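Local structure of sucrose 6(F)-phosphate phosphorylase (Thermoanaerobacterium thermosaccharolyticum DSM 571, 6S9V) at residues I24-S29 against G62-A67; I69-I74 against D96-H101; N416-N419 against K423-E426; Y271-P276 against G311-P316; K85-A88 against D92-L95. The protein is a phosphorylase whose catalytic domain belongs to the alpha-amylase family and is built round a closed eight-stranded beta/alpha (TIM) barrel. All blocks are in the same frame, centred on the assembly; numbering follows the deposited sequence.

Contacts 1, 2 and 5 all reach the parallel barrel sheet. Contacts 2 and 5 share strand 92-97, contact 5 at its beginning and contact 2 at its end, with centres 16 Å apart. Contacts 1 and 2, 12 Å apart at their centres, touch where F66 CD1 comes 3.6 Å from M98 SD. Contact 3 continues the network of contact 1 outward, for R64 NH2 lies 2.6 Å from N419 OD1. Contact 4 touches none of the others, its nearest atoms about 5 to 6 Å from theirs. The sulfate held by R417 also lies about 5 Å from the side chain of R64; bound sulfate lies equally near D96 and F273. These ions, probably from the crystallisation liquor, often mark pockets.

Contact 1: residues I24-S29 against G62-A67; sequences ITYPDS and GDRGFA
The guanidinium of R64 lies flat over one face of the Y26 ring, the two planes 16° apart and their centres 3.8 Å apart. R64 NE rests toward the rim of the ring, 3.5 Å from Y26 CD1, and the spread positive charge above the aromatic face makes a cation-pi stack. An extended arginine chain delivers the group: CG stands anti to the backbone N (chi1 -168°), and R64 CD adds a CH-pi contact 4.0 Å from the Y26 ring centroid. Y26 and D28 sit in the loop leaving strand 22-25 of the TIM barrel, R64 in the long loop after strand 51-54. The stack therefore joins loops at the C-terminal ends of two adjacent barrel strands, the end where alpha-amylase relatives carry their active site. Arginine suits the place because its rim can bond while its face stacks. In a salt bridge, R64 NH2 donates to D28 OD1 at 3.1 Å (163°), within the guanidinium plane but from above the carboxylate, which is turned nearly perpendicular. The same NH2 also bonds N419, and NH1 bonds the carbonyl of R417, fixing the group's rotation. One water accepts from R64 NE at 2.9 Å and donates to D28 OD1; another joins Y26 OH to R64 O. Next along, G65 adopts backbone angles that would jam a beta carbon against the carbonyl oxygen of R64.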
# COMPACT_ATOMS: atom_id res chain seq x y z
N ILE A 24 6.86 6.16 -2.21
CA ILE A 24 6.30 5.01 -2.93
C ILE A 24 6.41 5.30 -4.42
O ILE A 24 5.89 6.31 -4.89
CB ILE A 24 4.83 4.74 -2.57
CG1 ILE A 24 4.62 4.59 -1.07
CG2 ILE A 24 4.34 3.50 -3.31
CD1 ILE A 24 3.17 4.78 -0.66
N THR A 25 7.05 4.40 -5.17
CA THR A 25 7.20 4.61 -6.60
C THR A 25 7.24 3.28 -7.32
O THR A 25 7.67 2.26 -6.77
CB THR A 25 8.46 5.41 -6.93
OG1 THR A 25 8.51 5.72 -8.34
CG2 THR A 25 9.71 4.62 -6.56
N TYR A 26 6.79 3.28 -8.57
CA TYR A 26 7.08 2.16 -9.44
C TYR A 26 8.55 2.21 -9.83
O TYR A 26 9.19 3.27 -9.77
CB TYR A 26 6.19 2.19 -10.68
CG TYR A 26 4.78 1.74 -10.42
CD1 TYR A 26 4.46 0.39 -10.31
CD2 TYR A 26 3.75 2.67 -10.29
CE1 TYR A 26 3.17 -0.03 -10.08
CE2 TYR A 26 2.45 2.25 -10.04
CZ TYR A 26 2.17 0.91 -9.94
OH TYR A 26 0.88 0.48 -9.72
N PRO A 27 9.13 1.07 -10.18
CA PRO A 27 10.54 1.06 -10.58
C PRO A 27 10.82 1.86 -11.83
O PRO A 27 11.96 2.27 -12.04
CB PRO A 27 10.84 -0.43 -10.80
CG PRO A 27 9.52 -1.06 -11.04
CD PRO A 27 8.53 -0.28 -10.22
N ASP A 28 9.80 2.11 -12.65
CA ASP A 28 9.98 2.78 -13.92
C ASP A 28 9.26 4.12 -14.02
O ASP A 28 9.37 4.79 -15.06
CB ASP A 28 9.52 1.87 -15.07
CG ASP A 28 8.09 1.38 -14.90
OD1 ASP A 28 7.63 1.23 -13.74
OD2 ASP A 28 7.41 1.14 -15.92
N SER A 29 8.55 4.55 -12.97
CA SER A 29 7.70 5.73 -13.08
C SER A 29 8.42 7.04 -12.80
O SER A 29 7.82 8.10 -13.00
CB SER A 29 6.50 5.59 -12.14
OG SER A 29 6.91 5.46 -10.78
N GLY A 62 1.85 -9.68 -15.75
CA GLY A 62 0.63 -8.90 -15.75
C GLY A 62 0.49 -8.11 -14.47
O GLY A 62 1.28 -8.24 -13.54
N ASP A 63 -0.56 -7.27 -14.45
CA ASP A 63 -0.95 -6.54 -13.24
C ASP A 63 0.18 -5.63 -12.75
O ASP A 63 0.40 -5.48 -11.55
CB ASP A 63 -1.39 -7.52 -12.15
CG ASP A 63 -2.35 -6.90 -11.14
OD1 ASP A 63 -2.94 -5.85 -11.45
OD2 ASP A 63 -2.50 -7.46 -10.04
N ARG A 64 0.88 -5.02 -13.70
CA ARG A 64 2.02 -4.13 -13.48
C ARG A 64 2.85 -4.56 -12.28
O ARG A 64 2.97 -3.82 -11.29
CB ARG A 64 1.55 -2.68 -13.33
CG ARG A 64 2.71 -1.71 -13.40
CD ARG A 64 2.32 -0.25 -13.66
NE ARG A 64 3.55 0.54 -13.70
CZ ARG A 64 3.61 1.85 -13.91
NH1 ARG A 64 2.51 2.56 -14.13
NH2 ARG A 64 4.80 2.45 -13.91
N GLY A 65 3.44 -5.75 -12.37
CA GLY A 65 4.38 -6.24 -11.40
C GLY A 65 3.84 -7.27 -10.44
O GLY A 65 4.64 -8.02 -9.85
N PHE A 66 2.53 -7.35 -10.25
CA PHE A 66 1.98 -8.21 -9.21
C PHE A 66 1.67 -9.62 -9.71
O PHE A 66 0.93 -10.36 -9.04
CB PHE A 66 0.75 -7.56 -8.59
CG PHE A 66 1.08 -6.41 -7.68
CD1 PHE A 66 1.34 -6.63 -6.34
CD2 PHE A 66 1.17 -5.13 -8.17
CE1 PHE A 66 1.66 -5.57 -5.50
CE2 PHE A 66 1.49 -4.07 -7.35
CZ PHE A 66 1.74 -4.29 -6.01
N ALA A 67 2.24 -10.03 -10.85
CA ALA A 67 2.25 -11.43 -11.29
C ALA A 67 3.70 -11.86 -11.47
O ALA A 67 4.17 -12.08 -12.60
CB ALA A 67 1.45 -11.62 -12.58
O HOH W 1 0.56 -2.24 -10.03
O HOH W 2 5.95 -1.10 -13.45

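Contact 2: residues I69-I74 against D96-H101; sequences ITYSEI and DLMVNH
Y71 reaches strand 92-97 and the residue after it with its phenol, and the one direct hydrogen bond between the segments runs from M98 N to Y71 OH, 3.0 Å long with an N-H...O angle of 153°. A water extends the grip: it lies at the edge of the ring, 2.7 Å from Y71 OH, and donates to M98 O at 2.7 Å, which leaves both backbone polar atoms of M98 engaged. Tyrosine suits the place because its hydroxyl can accept from a backbone N-H while also pairing with a water. M98 is the centre of an inverse gamma turn, close to the third strand (92-97) of the TIM barrel. The apolar contacts gather at the hydroxyl end of the ring. L97 CD1 packs 3.9 Å from Y71 CZ, the two side chains crossing at about a right angle. Methionine's unbranched chain bends easily (chi2 54°, chi3 71°), bringing M98 CE 4.1 Å from Y71 CE2. D96 contributes its backbone: D96 O comes near the ring edge, 3.9 Å from Y71 CE2, and is buried without a polar partner in the model. Its carboxylate is engaged by H53, with a hydrogen bond, and by R209, in a salt bridge, while F58 and V196 also pack against Y71.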
# COMPACT_ATOMS: atom_id res chain seq x y z
N ILE A 69 7.20 -13.60 -11.95
CA ILE A 69 7.70 -14.85 -12.52
C ILE A 69 8.80 -15.46 -11.66
O ILE A 69 8.88 -16.68 -11.53
CB ILE A 69 8.20 -14.57 -13.96
CG1 ILE A 69 7.02 -14.15 -14.85
CG2 ILE A 69 8.91 -15.79 -14.55
CD1 ILE A 69 7.44 -13.65 -16.22
N THR A 70 9.65 -14.61 -11.09
CA THR A 70 10.75 -15.04 -10.24
C THR A 70 11.16 -13.84 -9.41
O THR A 70 10.98 -12.69 -9.83
CB THR A 70 11.94 -15.56 -11.06
OG1 THR A 70 13.02 -15.90 -10.18
CG2 THR A 70 12.44 -14.51 -12.05
N TYR A 71 11.71 -14.11 -8.23
CA TYR A 71 12.31 -13.08 -7.39
C TYR A 71 13.84 -13.10 -7.44
O TYR A 71 14.48 -12.27 -6.79
CB TYR A 71 11.87 -13.23 -5.94
CG TYR A 71 10.39 -13.07 -5.68
CD1 TYR A 71 9.53 -14.16 -5.77
CD2 TYR A 71 9.86 -11.84 -5.32
CE1 TYR A 71 8.18 -14.02 -5.51
CE2 TYR A 71 8.50 -11.69 -5.07
CZ TYR A 71 7.67 -12.78 -5.17
OH TYR A 71 6.33 -12.63 -4.90
N SER A 72 14.43 -14.04 -8.19
CA SER A 72 15.88 -14.19 -8.20
C SER A 72 16.56 -13.16 -9.09
O SER A 72 17.79 -13.11 -9.11
CB SER A 72 16.25 -15.61 -8.63
OG SER A 72 15.77 -15.87 -9.94
N GLU A 73 15.80 -12.35 -9.82
CA GLU A 73 16.37 -11.26 -10.58
C GLU A 73 15.38 -10.11 -10.61
O GLU A 73 14.17 -10.29 -10.44
CB GLU A 73 16.74 -11.66 -12.02
CG GLU A 73 15.55 -12.02 -12.87
CD GLU A 73 15.86 -12.06 -14.36
OE1 GLU A 73 17.05 -12.14 -14.75
OE2 GLU A 73 14.88 -12.04 -15.14
N ILE A 74 15.92 -8.92 -10.82
CA ILE A 74 15.11 -7.75 -11.11
C ILE A 74 14.79 -7.76 -12.60
O ILE A 74 15.60 -8.19 -13.43
CB ILE A 74 15.87 -6.47 -10.70
CG1 ILE A 74 16.10 -6.45 -9.18
CG2 ILE A 74 15.12 -5.23 -11.18
CD1 ILE A 74 14.84 -6.58 -8.34
N ASP A 96 7.72 -5.78 -2.10
CA ASP A 96 6.54 -6.63 -2.00
C ASP A 96 6.90 -8.10 -2.09
O ASP A 96 7.70 -8.51 -2.93
CB ASP A 96 5.56 -6.34 -3.15
CG ASP A 96 4.93 -4.98 -3.05
OD1 ASP A 96 5.54 -3.99 -3.49
OD2 ASP A 96 3.79 -4.92 -2.55
N LEU A 97 6.23 -8.90 -1.25
CA LEU A 97 6.20 -10.35 -1.39
C LEU A 97 4.76 -10.74 -1.71
O LEU A 97 3.84 -10.44 -0.94
CB LEU A 97 6.67 -11.04 -0.11
CG LEU A 97 6.60 -12.56 -0.09
CD1 LEU A 97 7.44 -13.13 -1.25
CD2 LEU A 97 7.08 -13.10 1.24
N MET A 98 4.56 -11.35 -2.87
CA MET A 98 3.21 -11.77 -3.29
C MET A 98 2.92 -13.12 -2.65
O MET A 98 3.01 -14.19 -3.28
CB MET A 98 3.10 -11.79 -4.80
CG MET A 98 2.69 -10.42 -5.41
SD MET A 98 3.70 -8.97 -4.96
CE MET A 98 5.21 -9.31 -5.87
N VAL A 99 2.56 -13.08 -1.37
CA VAL A 99 2.35 -14.33 -0.64
C VAL A 99 1.16 -15.10 -1.19
O VAL A 99 1.05 -16.31 -0.94
CB VAL A 99 2.14 -14.09 0.87
CG1 VAL A 99 3.43 -13.63 1.53
CG2 VAL A 99 1.01 -13.10 1.12
N ASN A 100 0.26 -14.45 -1.94
CA ASN A 100 -0.96 -15.12 -2.37
C ASN A 100 -0.84 -15.80 -3.73
O ASN A 100 -1.56 -16.77 -3.98
CB ASN A 100 -2.13 -14.13 -2.42
CG ASN A 100 -3.46 -14.80 -2.74
OD1 ASN A 100 -3.99 -15.58 -1.95
ND2 ASN A 100 -4.02 -14.48 -3.91
N HIS A 101 0.04 -15.33 -4.61
CA HIS A 101 0.02 -15.83 -5.99
C HIS A 101 1.35 -15.59 -6.68
O HIS A 101 2.16 -14.75 -6.27
CB HIS A 101 -1.12 -15.18 -6.79
CG HIS A 101 -1.16 -13.69 -6.67
ND1 HIS A 101 -2.09 -13.03 -5.89
CD2 HIS A 101 -0.40 -12.73 -7.25
CE1 HIS A 101 -1.89 -11.73 -5.98
NE2 HIS A 101 -0.87 -11.52 -6.80
O HOH W 3 4.79 -14.86 -5.25

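Contact 3: residues N416-N419 against K423-E426; sequences NRHN and KEIE. With SO4 (sulfate ion), chain H; SO4 (sulfate ion), chain I.
H418 and E424 meet where the loop 416-419 passes the start of helix 422-428, the nearest CA atoms, those of N419 and E424, being 9.5 Å apart. Both side chains leave with CG anti to the backbone N, and glutamate's extended chain brings the carboxylate to the edge of the imidazole at NE2. H418 NE2 donates to E424 OE1 at 2.9 Å, nearly straight at 171° and within the ring plane, a His-carboxylate hydrogen bond that ties the loop to the helix. The acceptor is met on its syn side, 26° out of the carboxylate plane; the ring and carboxylate planes stand 69° apart. At the other nitrogen, H418 ND1 bonds D402 and makes a weak, 3.4 Å bond to O2 of one sulfate, whose O4 also accepts from N419 N at 2.6 Å. The side-chain oxygen of N419 accepts from R64. R417 grips the second sulfate at the edge of its guanidinium: R417 NH1 to O4 at 3.1 Å and R417 NH2 to O2 at 3.0 Å. With both imidazole nitrogens donating to carboxylates and a sulfate close by, H418 is probably favoured in its protonated form, and the bond to E424 would then gain ionic character.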
# COMPACT_ATOMS: atom_id res chain seq x y z
N ASN A 416 -3.89 7.18 -11.75
CA ASN A 416 -2.99 7.56 -10.67
C ASN A 416 -1.65 6.84 -10.80
O ASN A 416 -0.94 6.65 -9.81
CB ASN A 416 -3.66 7.23 -9.33
CG ASN A 416 -2.88 7.74 -8.13
OD1 ASN A 416 -2.40 8.87 -8.11
ND2 ASN A 416 -2.77 6.89 -7.11
N ARG A 417 -1.26 6.45 -12.02
CA ARG A 417 -0.02 5.72 -12.25
C ARG A 417 0.78 6.26 -13.44
O ARG A 417 1.50 5.51 -14.11
CB ARG A 417 -0.31 4.23 -12.44
CG ARG A 417 -1.04 3.58 -11.26
CD ARG A 417 -1.40 2.14 -11.53
NE ARG A 417 -1.94 1.50 -10.33
CZ ARG A 417 -2.44 0.27 -10.31
NH1 ARG A 417 -2.49 -0.45 -11.42
NH2 ARG A 417 -2.90 -0.22 -9.17
N HIS A 418 0.70 7.57 -13.68
CA HIS A 418 1.46 8.21 -14.74
C HIS A 418 2.95 7.88 -14.63
O HIS A 418 3.50 7.81 -13.53
CB HIS A 418 1.26 9.73 -14.66
CG HIS A 418 2.03 10.51 -15.68
ND1 HIS A 418 1.74 10.45 -17.03
CD2 HIS A 418 3.06 11.37 -15.55
CE1 HIS A 418 2.57 11.24 -17.68
NE2 HIS A 418 3.38 11.82 -16.81
N ASN A 419 3.59 7.67 -15.77
CA ASN A 419 5.04 7.50 -15.83
C ASN A 419 5.69 8.83 -16.21
O ASN A 419 5.39 9.38 -17.27
CB ASN A 419 5.42 6.41 -16.84
CG ASN A 419 5.14 5.00 -16.32
OD1 ASN A 419 5.12 4.76 -15.11
ND2 ASN A 419 4.89 4.08 -17.23
N LYS A 423 12.70 14.85 -17.96
CA LYS A 423 12.42 16.25 -18.23
C LYS A 423 11.15 16.70 -17.53
O LYS A 423 11.07 17.83 -17.03
CB LYS A 423 12.33 16.50 -19.74
CG LYS A 423 13.59 16.05 -20.48
CD LYS A 423 14.78 16.96 -20.23
CE LYS A 423 14.66 18.33 -20.87
NZ LYS A 423 15.80 19.18 -20.42
N GLU A 424 10.14 15.82 -17.46
CA GLU A 424 8.90 16.16 -16.78
C GLU A 424 9.12 16.29 -15.27
O GLU A 424 8.51 17.14 -14.62
CB GLU A 424 7.82 15.12 -17.07
CG GLU A 424 6.46 15.47 -16.48
CD GLU A 424 5.34 14.51 -16.89
OE1 GLU A 424 5.62 13.48 -17.53
OE2 GLU A 424 4.18 14.82 -16.58
N ILE A 425 9.97 15.43 -14.71
CA ILE A 425 10.33 15.57 -13.30
C ILE A 425 11.03 16.91 -13.07
O ILE A 425 10.71 17.65 -12.13
CB ILE A 425 11.21 14.40 -12.85
CG1 ILE A 425 10.43 13.09 -12.93
CG2 ILE A 425 11.70 14.64 -11.43
CD1 ILE A 425 11.31 11.86 -12.76
N GLU A 426 11.99 17.23 -13.93
CA GLU A 426 12.70 18.50 -13.82
C GLU A 426 11.73 19.67 -13.79
O GLU A 426 11.88 20.59 -12.98
CB GLU A 426 13.68 18.63 -14.98
CG GLU A 426 14.47 19.94 -15.04
CD GLU A 426 15.21 20.11 -16.36
OE1 GLU A 426 15.26 19.15 -17.16
OE2 GLU A 426 15.73 21.22 -16.61
S SO4 H . 1.57 7.19 -19.22
O1 SO4 H . 0.99 5.89 -19.57
O2 SO4 H . 0.54 8.22 -19.26
O3 SO4 H . 2.62 7.52 -20.18
O4 SO4 H . 2.15 7.13 -17.89
S SO4 I . -4.53 -3.35 -10.92
O1 SO4 I . -5.11 -4.68 -10.80
O2 SO4 I . -4.47 -2.73 -9.60
O3 SO4 I . -5.35 -2.54 -11.82
O4 SO4 I . -3.18 -3.44 -11.47

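Contact 4: residues Y271-P276 against G311-P316; sequences YDFILP and GIPVKP
P313 packs against F273, and the side chains of this pair lie close and without polar groups. P313 CG comes 3.9 Å from F273 CD1, with the pyrrolidine crossing the phenyl side chain at about a right angle, and P313 CB lies 3.7 Å from F273 O. A second patch forms where P276 CB meets I312 CG2 at 4.0 Å; proline fits here because it belongs to the first turn of a helix, where its missing N-H costs no bond. I312 presents this methyl because CG2 is anti to its backbone N. The backbones beside this packing, by contrast, do not meet directly; a single water joins them, donating to F273 O at 2.7 Å and to P313 O at 2.9 Å, so two carbonyls that could not bond each other are both satisfied. D272 shapes the approach: its OD1 accepts from L275 N at 2.9 Å and from I274 N at 3.2 Å, capping the helix start, while R298 and Y294 hold the carboxylate. The contact lies just after barrel strand 269-271, where the chain enters helix 275-285, and sets that entry against strand 312-313, an edge of a small antiparallel sheet, paired with strand 357-361.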
# COMPACT_ATOMS: atom_id res chain seq x y z
N TYR A 271 -1.14 -0.83 7.38
CA TYR A 271 -1.33 0.44 6.70
C TYR A 271 -2.53 1.17 7.29
O TYR A 271 -3.55 0.56 7.62
CB TYR A 271 -1.60 0.23 5.21
CG TYR A 271 -0.39 -0.09 4.38
CD1 TYR A 271 0.52 0.90 4.04
CD2 TYR A 271 -0.17 -1.38 3.92
CE1 TYR A 271 1.63 0.61 3.26
CE2 TYR A 271 0.93 -1.68 3.14
CZ TYR A 271 1.83 -0.68 2.81
OH TYR A 271 2.93 -0.96 2.05
N ASP A 272 -2.41 2.48 7.38
CA ASP A 272 -3.54 3.31 7.81
C ASP A 272 -4.42 3.55 6.59
O ASP A 272 -4.20 4.48 5.82
CB ASP A 272 -3.05 4.61 8.43
CG ASP A 272 -4.17 5.37 9.12
OD1 ASP A 272 -5.34 5.18 8.73
OD2 ASP A 272 -3.89 6.14 10.07
N PHE A 273 -5.42 2.69 6.40
CA PHE A 273 -6.34 2.81 5.27
C PHE A 273 -7.58 3.63 5.60
O PHE A 273 -8.47 3.76 4.74
CB PHE A 273 -6.74 1.43 4.76
CG PHE A 273 -5.64 0.72 3.97
CD1 PHE A 273 -4.88 1.40 3.02
CD2 PHE A 273 -5.38 -0.62 4.18
CE1 PHE A 273 -3.90 0.75 2.28
CE2 PHE A 273 -4.40 -1.28 3.45
CZ PHE A 273 -3.65 -0.60 2.51
N ILE A 274 -7.67 4.20 6.79
CA ILE A 274 -8.79 5.04 7.19
C ILE A 274 -8.44 6.51 7.00
O ILE A 274 -9.32 7.32 6.66
CB ILE A 274 -9.19 4.74 8.65
CG1 ILE A 274 -9.80 3.35 8.75
CG2 ILE A 274 -10.17 5.77 9.18
CD1 ILE A 274 -9.83 2.79 10.15
N LEU A 275 -7.18 6.88 7.24
CA LEU A 275 -6.79 8.28 7.14
C LEU A 275 -7.00 8.89 5.75
O LEU A 275 -7.35 10.08 5.68
CB LEU A 275 -5.32 8.43 7.54
CG LEU A 275 -4.80 9.85 7.76
CD1 LEU A 275 -5.40 10.49 8.99
CD2 LEU A 275 -3.28 9.83 7.84
N PRO A 276 -6.75 8.19 4.64
CA PRO A 276 -6.89 8.87 3.33
C PRO A 276 -8.28 9.46 3.11
O PRO A 276 -8.40 10.65 2.76
CB PRO A 276 -6.55 7.76 2.32
CG PRO A 276 -5.66 6.81 3.10
CD PRO A 276 -6.22 6.82 4.50
N GLY A 311 -6.38 2.83 -5.17
CA GLY A 311 -7.27 3.94 -4.95
C GLY A 311 -7.49 4.25 -3.48
O GLY A 311 -7.02 3.55 -2.58
N ILE A 312 -8.22 5.34 -3.23
CA ILE A 312 -8.54 5.79 -1.88
C ILE A 312 -9.59 4.85 -1.28
O ILE A 312 -10.69 4.73 -1.83
CB ILE A 312 -9.04 7.25 -1.89
CG1 ILE A 312 -7.97 8.17 -2.49
CG2 ILE A 312 -9.41 7.68 -0.49
CD1 ILE A 312 -8.51 9.50 -3.00
N PRO A 313 -9.31 4.16 -0.17
CA PRO A 313 -10.25 3.15 0.32
C PRO A 313 -11.56 3.74 0.82
O PRO A 313 -11.59 4.78 1.48
CB PRO A 313 -9.49 2.47 1.47
CG PRO A 313 -8.05 2.70 1.16
CD PRO A 313 -8.01 4.08 0.53
N VAL A 314 -12.65 3.03 0.54
CA VAL A 314 -13.97 3.36 1.07
C VAL A 314 -14.53 2.14 1.79
O VAL A 314 -14.49 2.07 3.03
CB VAL A 314 -14.91 3.86 -0.04
CG1 VAL A 314 -16.27 4.21 0.53
CG2 VAL A 314 -14.31 5.05 -0.74
N LYS A 315 -15.06 1.16 1.03
CA LYS A 315 -15.53 -0.09 1.64
C LYS A 315 -14.56 -1.23 1.34
O LYS A 315 -14.11 -1.37 0.20
CB LYS A 315 -16.91 -0.50 1.12
CG LYS A 315 -18.04 0.43 1.44
CD LYS A 315 -19.34 -0.09 0.81
CE LYS A 315 -19.78 -1.42 1.41
NZ LYS A 315 -20.04 -1.32 2.87
N PRO A 316 -14.27 -2.11 2.32
CA PRO A 316 -14.81 -2.21 3.68
C PRO A 316 -14.07 -1.37 4.72
O PRO A 316 -14.46 -1.38 5.89
CB PRO A 316 -14.64 -3.70 4.00
CG PRO A 316 -13.35 -4.05 3.29
CD PRO A 316 -13.38 -3.24 2.00
O HOH W 4 -9.41 5.79 3.19

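Contact 5: residues K85-A88 against D92-L95; sequences KKMA and DILL
I93 is the strand residue that meets the helix, touching M87 and A88 together. Read from its beginning, the segment opens with D92, whose side chain sets off away from the helix while its backbone bonds to G50 and V52 place it in the barrel sheet beside strand 51-54. At I93 the direction reverses: its side chain points to helix 81-88, and its CA lies 5.7 Å from that of A88. I93 CG1 stands anti to the carbonyl carbon (chi1 -57°), which sets it 3.6 Å from A88 CB; alanine suits this spot, since its lone methyl lets the strand come so near. One carbon further, I93 CD1 lies 3.6 Å from M87 CG and 3.7 Å from M87 SD, the two side chains crossing at about a right angle. M87 runs extended as far as its sulfur and bends only at chi3 (-56°), so its length also spans to L37 and L41 of helix 34-44 and to I54. L94 follows on the other face of the strand with its side chain against H53, and L95 returns to the helix side to rest on W81. Only three residues separate the segments, so the contact closes the return from helix to strand in the beta-alpha-beta unit 51-54, 81-88, 92-97. Across it the chemistry is purely apolar: shape and burial hold the helix to the sheet, without a directional bond.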
# COMPACT_ATOMS: atom_id res chain seq x y z
N LYS A 85 20.51 -2.90 -4.06
CA LYS A 85 21.52 -2.89 -3.00
C LYS A 85 22.13 -1.51 -2.84
O LYS A 85 22.34 -1.04 -1.71
CB LYS A 85 22.59 -3.93 -3.32
CG LYS A 85 23.65 -4.11 -2.23
CD LYS A 85 24.70 -5.11 -2.69
CE LYS A 85 25.69 -5.44 -1.59
NZ LYS A 85 26.67 -6.46 -2.06
N LYS A 86 22.43 -0.84 -3.96
CA LYS A 86 23.02 0.49 -3.89
C LYS A 86 22.04 1.48 -3.27
O LYS A 86 22.43 2.30 -2.43
CB LYS A 86 23.44 0.94 -5.29
CG LYS A 86 23.96 2.36 -5.36
CD LYS A 86 24.58 2.66 -6.72
CE LYS A 86 24.86 4.14 -6.90
NZ LYS A 86 25.59 4.43 -8.16
N MET A 87 20.77 1.39 -3.65
CA MET A 87 19.76 2.26 -3.05
C MET A 87 19.63 1.99 -1.55
O MET A 87 19.43 2.92 -0.76
CB MET A 87 18.42 2.08 -3.76
CG MET A 87 17.37 3.15 -3.44
SD MET A 87 15.77 2.89 -4.28
CE MET A 87 16.36 2.85 -5.97
N ALA A 88 19.72 0.72 -1.16
CA ALA A 88 19.62 0.36 0.25
C ALA A 88 20.77 0.94 1.08
O ALA A 88 20.66 1.02 2.31
CB ALA A 88 19.58 -1.16 0.41
N ASP A 92 16.06 3.11 3.43
CA ASP A 92 15.39 1.87 3.80
C ASP A 92 14.56 1.39 2.61
O ASP A 92 13.72 2.14 2.11
CB ASP A 92 14.48 2.04 5.01
CG ASP A 92 15.23 2.31 6.29
OD1 ASP A 92 16.43 1.98 6.39
OD2 ASP A 92 14.58 2.81 7.24
N ILE A 93 14.78 0.16 2.16
CA ILE A 93 14.06 -0.38 1.02
C ILE A 93 12.91 -1.25 1.50
O ILE A 93 13.08 -2.13 2.34
CB ILE A 93 15.00 -1.18 0.09
CG1 ILE A 93 16.16 -0.30 -0.37
CG2 ILE A 93 14.23 -1.70 -1.10
CD1 ILE A 93 15.75 0.98 -1.06
N LEU A 94 11.72 -1.00 0.96
CA LEU A 94 10.53 -1.80 1.18
C LEU A 94 10.15 -2.45 -0.14
O LEU A 94 9.95 -1.75 -1.14
CB LEU A 94 9.41 -0.92 1.72
CG LEU A 94 8.23 -1.51 2.44
CD1 LEU A 94 7.49 -0.39 3.19
CD2 LEU A 94 7.32 -2.22 1.47
N LEU A 95 10.05 -3.78 -0.16
CA LEU A 95 9.63 -4.52 -1.34
C LEU A 95 8.42 -5.39 -1.04
O LEU A 95 8.14 -5.72 0.12
CB LEU A 95 10.75 -5.41 -1.87
CG LEU A 95 12.00 -4.76 -2.45
CD1 LEU A 95 12.95 -5.85 -2.97
CD2 LEU A 95 11.65 -3.77 -3.56